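Local coordinates for protein histone acetyltransferase HPA2 and related acetyltransferases (Corynebacterium glutamicum ATCC 13032, PDB 2QEC) that is a GCN5-related protein of the GNAT family that probably transfers acyl groups, most likely acetyl from acetyl-CoA, at residues A[126-131]-A[159-164]; A[18-23]-A[71-76]. The protein carries 1 engineered substitution. All blocks are in the same frame, centred on the assembly; numbering follows the deposited sequence.

Interaction 1: A[126-131]-A[159-164]. With EDO (1,2-ethanediol), chain D.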
loop_
_atom_site.group_PDB
_atom_site.type_symbol
_atom_site.label_atom_id
_atom_site.label_comp_id
_atom_site.label_asym_id
_atom_site.label_seq_id
_atom_site.Cartn_x
_atom_site.Cartn_y
_atom_site.Cartn_z
ATOM N N TRP A 126 -7.874 -8.506 -2.766
ATOM C CA TRP A 126 -8.614 -8.639 -4.026
ATOM C C TRP A 126 -8.074 -7.634 -5.048
ATOM O O TRP A 126 -7.587 -6.596 -4.678
ATOM C CB TRP A 126 -10.094 -8.343 -3.826
ATOM C CG TRP A 126 -10.805 -9.346 -2.986
ATOM C CD1 TRP A 126 -10.732 -9.496 -1.619
ATOM C CD2 TRP A 126 -11.633 -10.376 -3.459
ATOM N NE1 TRP A 126 -11.509 -10.559 -1.221
ATOM C CE2 TRP A 126 -12.096 -11.096 -2.343
ATOM C CE3 TRP A 126 -12.106 -10.735 -4.760
ATOM C CZ2 TRP A 126 -12.975 -12.164 -2.471
ATOM C CZ3 TRP A 126 -12.956 -11.795 -4.867
ATOM C CH2 TRP A 126 -13.395 -12.488 -3.736
ATOM N N TYR A 127 -8.149 -7.958 -6.337
ATOM C CA TYR A 127 -7.769 -7.010 -7.388
ATOM C C TYR A 127 -8.941 -6.843 -8.307
ATOM O O TYR A 127 -9.360 -7.816 -8.857
ATOM C CB TYR A 127 -6.593 -7.567 -8.192
ATOM C CG TYR A 127 -6.137 -6.813 -9.436
ATOM C CD1 TYR A 127 -6.113 -5.427 -9.486
ATOM C CD2 TYR A 127 -5.712 -7.511 -10.573
ATOM C CE1 TYR A 127 -5.699 -4.760 -10.599
ATOM C CE2 TYR A 127 -5.286 -6.848 -11.681
ATOM C CZ TYR A 127 -5.263 -5.477 -11.687
ATOM O OH TYR A 127 -4.857 -4.808 -12.806
ATOM N N LEU A 128 -9.402 -5.612 -8.474
ATOM C CA LEU A 128 -10.363 -5.265 -9.505
ATOM C C LEU A 128 -9.600 -4.904 -10.754
ATOM O O LEU A 128 -9.020 -3.812 -10.825
ATOM C CB LEU A 128 -11.238 -4.108 -9.043
ATOM C CG LEU A 128 -12.220 -3.634 -10.123
ATOM C CD1 LEU A 128 -13.072 -4.795 -10.619
ATOM C CD2 LEU A 128 -13.039 -2.494 -9.569
ATOM N N TYR A 129 -9.601 -5.831 -11.718
ATOM C CA TYR A 129 -8.830 -5.750 -12.960
ATOM C C TYR A 129 -9.500 -4.812 -13.915
ATOM O O TYR A 129 -8.880 -3.860 -14.445
ATOM C CB TYR A 129 -8.605 -7.139 -13.572
ATOM C CG TYR A 129 -8.180 -7.172 -15.033
ATOM C CD1 TYR A 129 -7.073 -6.454 -15.496
ATOM C CD2 TYR A 129 -8.880 -7.914 -15.962
ATOM C CE1 TYR A 129 -6.701 -6.494 -16.873
ATOM C CE2 TYR A 129 -8.505 -7.944 -17.292
ATOM C CZ TYR A 129 -7.412 -7.219 -17.733
ATOM O OH TYR A 129 -7.059 -7.283 -19.074
ATOM N N THR A 130 -10.787 -5.046 -14.157
ATOM C CA THR A 130 -11.486 -4.226 -15.076
ATOM C C THR A 130 -12.981 -4.184 -14.734
ATOM O O THR A 130 -13.552 -5.170 -14.217
ATOM C CB THR A 130 -11.195 -4.716 -16.514
ATOM O OG1 THR A 130 -11.470 -3.673 -17.439
ATOM C CG2 THR A 130 -11.981 -5.954 -16.841
ATOM N N VAL A 131 -13.579 -3.030 -15.012
ATOM C CA VAL A 131 -15.027 -2.829 -14.949
ATOM C C VAL A 131 -15.448 -2.141 -16.221
ATOM O O VAL A 131 -14.894 -1.120 -16.615
ATOM C CB VAL A 131 -15.456 -2.086 -13.617
ATOM C CG1 VAL A 131 -14.704 -0.808 -13.436
ATOM C CG2 VAL A 131 -16.966 -1.786 -13.600
ATOM N N ILE A 159 -8.685 -4.515 -1.011
ATOM C CA ILE A 159 -8.845 -4.440 -2.445
ATOM C C ILE A 159 -7.802 -3.446 -3.020
ATOM O O ILE A 159 -7.650 -2.348 -2.511
ATOM C CB ILE A 159 -10.236 -3.948 -2.814
ATOM C CG1 ILE A 159 -11.310 -4.718 -2.035
ATOM C CG2 ILE A 159 -10.451 -4.104 -4.343
ATOM C CD1 ILE A 159 -12.783 -4.300 -2.383
ATOM N N TYR A 160 -7.133 -3.859 -4.101
ATOM C CA TYR A 160 -6.279 -3.007 -4.952
ATOM C C TYR A 160 -6.953 -2.741 -6.314
ATOM O O TYR A 160 -7.611 -3.611 -6.854
ATOM C CB TYR A 160 -4.914 -3.725 -5.144
ATOM C CG TYR A 160 -3.908 -3.031 -6.048
ATOM C CD1 TYR A 160 -3.128 -2.013 -5.589
ATOM C CD2 TYR A 160 -3.796 -3.379 -7.397
ATOM C CE1 TYR A 160 -2.206 -1.351 -6.434
ATOM C CE2 TYR A 160 -2.899 -2.724 -8.249
ATOM C CZ TYR A 160 -2.080 -1.712 -7.729
ATOM O OH TYR A 160 -1.174 -1.048 -8.535
ATOM N N LEU A 161 -6.818 -1.522 -6.828
ATOM C CA LEU A 161 -7.152 -1.191 -8.171
ATOM C C LEU A 161 -6.249 -0.054 -8.664
ATOM O O LEU A 161 -5.502 0.563 -7.916
ATOM C CB LEU A 161 -8.650 -0.817 -8.303
ATOM C CG LEU A 161 -9.182 0.351 -7.454
ATOM C CD1 LEU A 161 -8.796 1.717 -8.041
ATOM C CD2 LEU A 161 -10.667 0.268 -7.351
ATOM N N GLU A 162 -6.306 0.203 -9.961
ATOM C CA GLU A 162 -5.566 1.291 -10.595
ATOM C C GLU A 162 -6.532 2.164 -11.322
ATOM O O GLU A 162 -7.118 1.720 -12.308
ATOM C CB GLU A 162 -4.545 0.690 -11.534
ATOM C CG GLU A 162 -3.376 0.087 -10.735
ATOM C CD GLU A 162 -2.549 -0.935 -11.506
ATOM O OE1 GLU A 162 -2.867 -1.173 -12.673
ATOM O OE2 GLU A 162 -1.545 -1.461 -10.951
ATOM N N ALA A 163 -6.755 3.379 -10.828
ATOM C CA ALA A 163 -7.794 4.253 -11.408
ATOM C C ALA A 163 -7.219 5.038 -12.587
ATOM O O ALA A 163 -6.101 5.551 -12.528
ATOM C CB ALA A 163 -8.369 5.193 -10.337
ATOM N N THR A 164 -7.967 5.105 -13.680
ATOM C CA THR A 164 -7.465 5.730 -14.910
ATOM C C THR A 164 -7.784 7.217 -15.107
ATOM O O THR A 164 -7.284 7.818 -16.077
ATOM C CB THR A 164 -7.982 4.988 -16.119
ATOM O OG1 THR A 164 -9.414 4.916 -16.034
ATOM C CG2 THR A 164 -7.391 3.574 -16.171
HETATM C C1 EDO D . -11.193 -0.137 -12.425
HETATM O O1 EDO D . -9.920 0.430 -12.119
HETATM C C2 EDO D . -11.043 -1.227 -13.486
HETATM O O2 EDO D . -11.532 -0.807 -14.787
HETATM O O HOH W 1 -1.719 -4.802 -11.910
HETATM O O HOH W 2 -7.741 -1.599 -11.585
#

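Interaction 2: A[18-23]-A[71-76]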
loop_
_atom_site.group_PDB
_atom_site.type_symbol
_atom_site.label_atom_id
_atom_site.label_comp_id
_atom_site.label_asym_id
_atom_site.label_seq_id
_atom_site.Cartn_x
_atom_site.Cartn_y
_atom_site.Cartn_z
ATOM N N VAL A 18 -17.337 -10.850 -23.445
ATOM C CA VAL A 18 -16.213 -10.423 -24.301
ATOM C C VAL A 18 -16.650 -9.280 -25.203
ATOM O O VAL A 18 -15.926 -8.309 -25.369
ATOM C CB VAL A 18 -15.664 -11.591 -25.096
ATOM C CG1 VAL A 18 -14.661 -11.115 -26.170
ATOM C CG2 VAL A 18 -15.038 -12.640 -24.166
ATOM N N ASP A 19 -17.840 -9.382 -25.795
ATOM C CA ASP A 19 -18.398 -8.290 -26.602
ATOM C C ASP A 19 -18.426 -6.994 -25.820
ATOM O O ASP A 19 -18.115 -5.922 -26.361
ATOM C CB ASP A 19 -19.834 -8.550 -27.035
ATOM C CG ASP A 19 -19.958 -9.608 -28.101
ATOM O OD1 ASP A 19 -18.957 -9.954 -28.764
ATOM O OD2 ASP A 19 -21.082 -10.106 -28.247
ATOM N N VAL A 20 -18.855 -7.073 -24.570
ATOM C CA VAL A 20 -18.924 -5.869 -23.693
ATOM C C VAL A 20 -17.531 -5.268 -23.360
ATOM O O VAL A 20 -17.317 -4.047 -23.417
ATOM C CB VAL A 20 -19.724 -6.152 -22.392
ATOM C CG1 VAL A 20 -19.666 -4.988 -21.472
ATOM C CG2 VAL A 20 -21.220 -6.415 -22.740
ATOM N N LEU A 21 -16.581 -6.123 -23.027
ATOM C CA LEU A 21 -15.206 -5.686 -22.804
ATOM C C LEU A 21 -14.598 -4.992 -24.031
ATOM O O LEU A 21 -13.945 -3.962 -23.924
ATOM C CB LEU A 21 -14.363 -6.891 -22.387
ATOM C CG LEU A 21 -14.680 -7.444 -20.994
ATOM C CD1 LEU A 21 -14.166 -8.888 -20.810
ATOM C CD2 LEU A 21 -14.165 -6.545 -19.952
ATOM N N VAL A 22 -14.791 -5.596 -25.192
ATOM C CA VAL A 22 -14.253 -5.066 -26.438
ATOM C C VAL A 22 -14.866 -3.695 -26.744
ATOM O O VAL A 22 -14.152 -2.768 -27.122
ATOM C CB VAL A 22 -14.499 -6.047 -27.601
ATOM C CG1 VAL A 22 -14.150 -5.399 -28.940
ATOM C CG2 VAL A 22 -13.694 -7.338 -27.391
ATOM N N GLU A 23 -16.187 -3.573 -26.612
ATOM C CA GLU A 23 -16.860 -2.314 -26.887
ATOM C C GLU A 23 -16.337 -1.284 -25.931
ATOM O O GLU A 23 -16.039 -0.180 -26.331
ATOM C CB GLU A 23 -18.378 -2.448 -26.761
ATOM C CG GLU A 23 -19.130 -1.178 -27.132
ATOM C CD GLU A 23 -20.557 -1.181 -26.652
ATOM O OE1 GLU A 23 -20.760 -0.962 -25.446
ATOM O OE2 GLU A 23 -21.477 -1.372 -27.472
ATOM N N GLY A 71 -33.126 -7.979 -19.200
ATOM C CA GLY A 71 -32.359 -9.241 -19.058
ATOM C C GLY A 71 -30.995 -9.294 -19.738
ATOM O O GLY A 71 -30.344 -10.340 -19.736
ATOM N N GLU A 72 -30.570 -8.189 -20.340
ATOM C CA GLU A 72 -29.314 -8.201 -21.087
ATOM C C GLU A 72 -28.174 -7.757 -20.208
ATOM O O GLU A 72 -28.339 -6.922 -19.323
ATOM C CB GLU A 72 -29.378 -7.336 -22.357
ATOM C CG GLU A 72 -30.471 -7.719 -23.363
ATOM C CD GLU A 72 -30.149 -8.913 -24.300
ATOM O OE1 GLU A 72 -28.958 -9.276 -24.473
ATOM O OE2 GLU A 72 -31.127 -9.494 -24.870
ATOM N N ILE A 73 -27.009 -8.327 -20.493
ATOM C CA ILE A 73 -25.788 -7.989 -19.792
ATOM C C ILE A 73 -25.340 -6.622 -20.283
ATOM O O ILE A 73 -25.230 -6.381 -21.498
ATOM C CB ILE A 73 -24.692 -9.061 -20.008
ATOM C CG1 ILE A 73 -25.107 -10.375 -19.318
ATOM C CG2 ILE A 73 -23.339 -8.557 -19.528
ATOM C CD1 ILE A 73 -24.359 -11.589 -19.815
ATOM N N VAL A 74 -25.232 -5.693 -19.336
ATOM C CA VAL A 74 -24.861 -4.302 -19.610
ATOM C C VAL A 74 -23.555 -3.877 -18.923
ATOM O O VAL A 74 -23.065 -2.769 -19.127
ATOM C CB VAL A 74 -26.006 -3.313 -19.205
ATOM C CG1 VAL A 74 -27.155 -3.445 -20.160
ATOM C CG2 VAL A 74 -26.461 -3.514 -17.771
ATOM N N GLY A 75 -22.985 -4.770 -18.147
ATOM C CA GLY A 75 -21.683 -4.510 -17.532
ATOM C C GLY A 75 -21.055 -5.780 -17.037
ATOM O O GLY A 75 -21.739 -6.792 -16.824
ATOM N N VAL A 76 -19.743 -5.710 -16.884
ATOM C CA VAL A 76 -18.953 -6.821 -16.402
ATOM C C VAL A 76 -17.799 -6.290 -15.551
ATOM O O VAL A 76 -17.243 -5.209 -15.816
ATOM C CB VAL A 76 -18.474 -7.757 -17.571
ATOM C CG1 VAL A 76 -17.512 -7.058 -18.544
ATOM C CG2 VAL A 76 -17.865 -9.051 -17.039
#

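Interaction 1: A[126-131]-A[159-164]
W126 and Y160 join strands 126-131 and 159-163 through a backbone bond from Y160 N to W126 O, 2.8 Å long and nearly straight at 172°. The second rung, from L128 N to Y160 O (3.1 Å), completes a parallel ladder in which Y160 uses both its N and its O. The aromatic rings of Y127 and Y160 project from the same face and lie side by side, CD1 of Y127 being 3.7 Å from CD2 of Y160. Their planes differ by 42°, an oblique pairing. Y127 has CG anti to its backbone N (chi1 173°), which turns the ring toward the other strand, with Y160 O at its edge, near the ring plane. The Y160 hydroxyl donates a very short bond to E162 OE2, 2.5 Å away, tying ring and carboxylate together within one strand.

Past L128 the direct ladder stops. Water 2 bridges the widening gap, donating to L128 O (2.7 Å) and accepting from E162 N (2.8 Å), and it also lies 3.0 Å from O1 of an ethanediol molecule. The other end of that molecule, O2, takes a weak bond from V131 N. A classic bulge at Y129 and T130, both facing L78 of strand 73-80 on the other side, accompanies this parting. Such a splay between the fourth and fifth strands is where GNAT enzymes bind the acetyl-CoA pantetheine arm; the ethanediol, probably from the crystallisation liquor, may mark the corresponding cleft. On the face carrying W126, L128 and I159, helix 142-154 covers the strands as the crossover of a beta-alpha-beta unit; strands 73-80 and 192-197 flank the pair.

Interaction 2: A[18-23]-A[71-76]
The packing of helix 14-25 on the mixed sheet brings V20 and L21 onto I73 and V76 of strand 73-80. The short axes approach to 8.3 Å at 68°, a steep crossing; within 18-23 only the adjacent V20 and L21 touch the strand. V20, whose CB points at the strand, spreads its two methyls over different residues. CG2 lies 4.4 Å from CG2 of I73, while CG1 reaches CG1 of V76 at 4.2 Å and sits above the G75 backbone, 4.5 Å from its CA.

L21 starts off to one side, but with CG beside its backbone N (chi1 -69°) its end swings back to the strand. Its CD2 comes within 3.7 Å of V76 CG1, the two side chains crossing at about a right angle. V76 was modelled in two conformers, and its methyl contacts are those of the one described here.

The strand's spacing explains the pattern. V74 and G75 form a classic bulge opposite A66 of strand 61-67, so I73 and V76, three positions apart, both turn toward the helix, while V74 points away and G75 presents bare backbone. Around this apolar patch, L21 also touches F49 of helix 43-60 and T130 and A132 of strand 126-133, and K16 of helix 14-25 hydrogen-bonds through NZ to I73 O. Helices laid over one face of the antiparallel N-terminal strands are characteristic of the GNAT fold.

How the interactions relate
Both contacts are buried and meet on one sheet, since strands 73-80 and 126-133 are neighbours in it; their centres are 18 Å apart. Interaction 1 lies nearer the middle of the chain and joins neighbouring strands edge to edge by backbone bonds and, where they part, water, with an aromatic pair on one face. Interaction 2 works across the sheet face and rests on aliphatic side-chain packing. The two touch where T130 CG2 packs 3.8 Å from L21 CD2, linking the bulged strand of the cleft to the covering helix. Each includes a classic bulge, on neighbouring strands of the sheet but facing different partners.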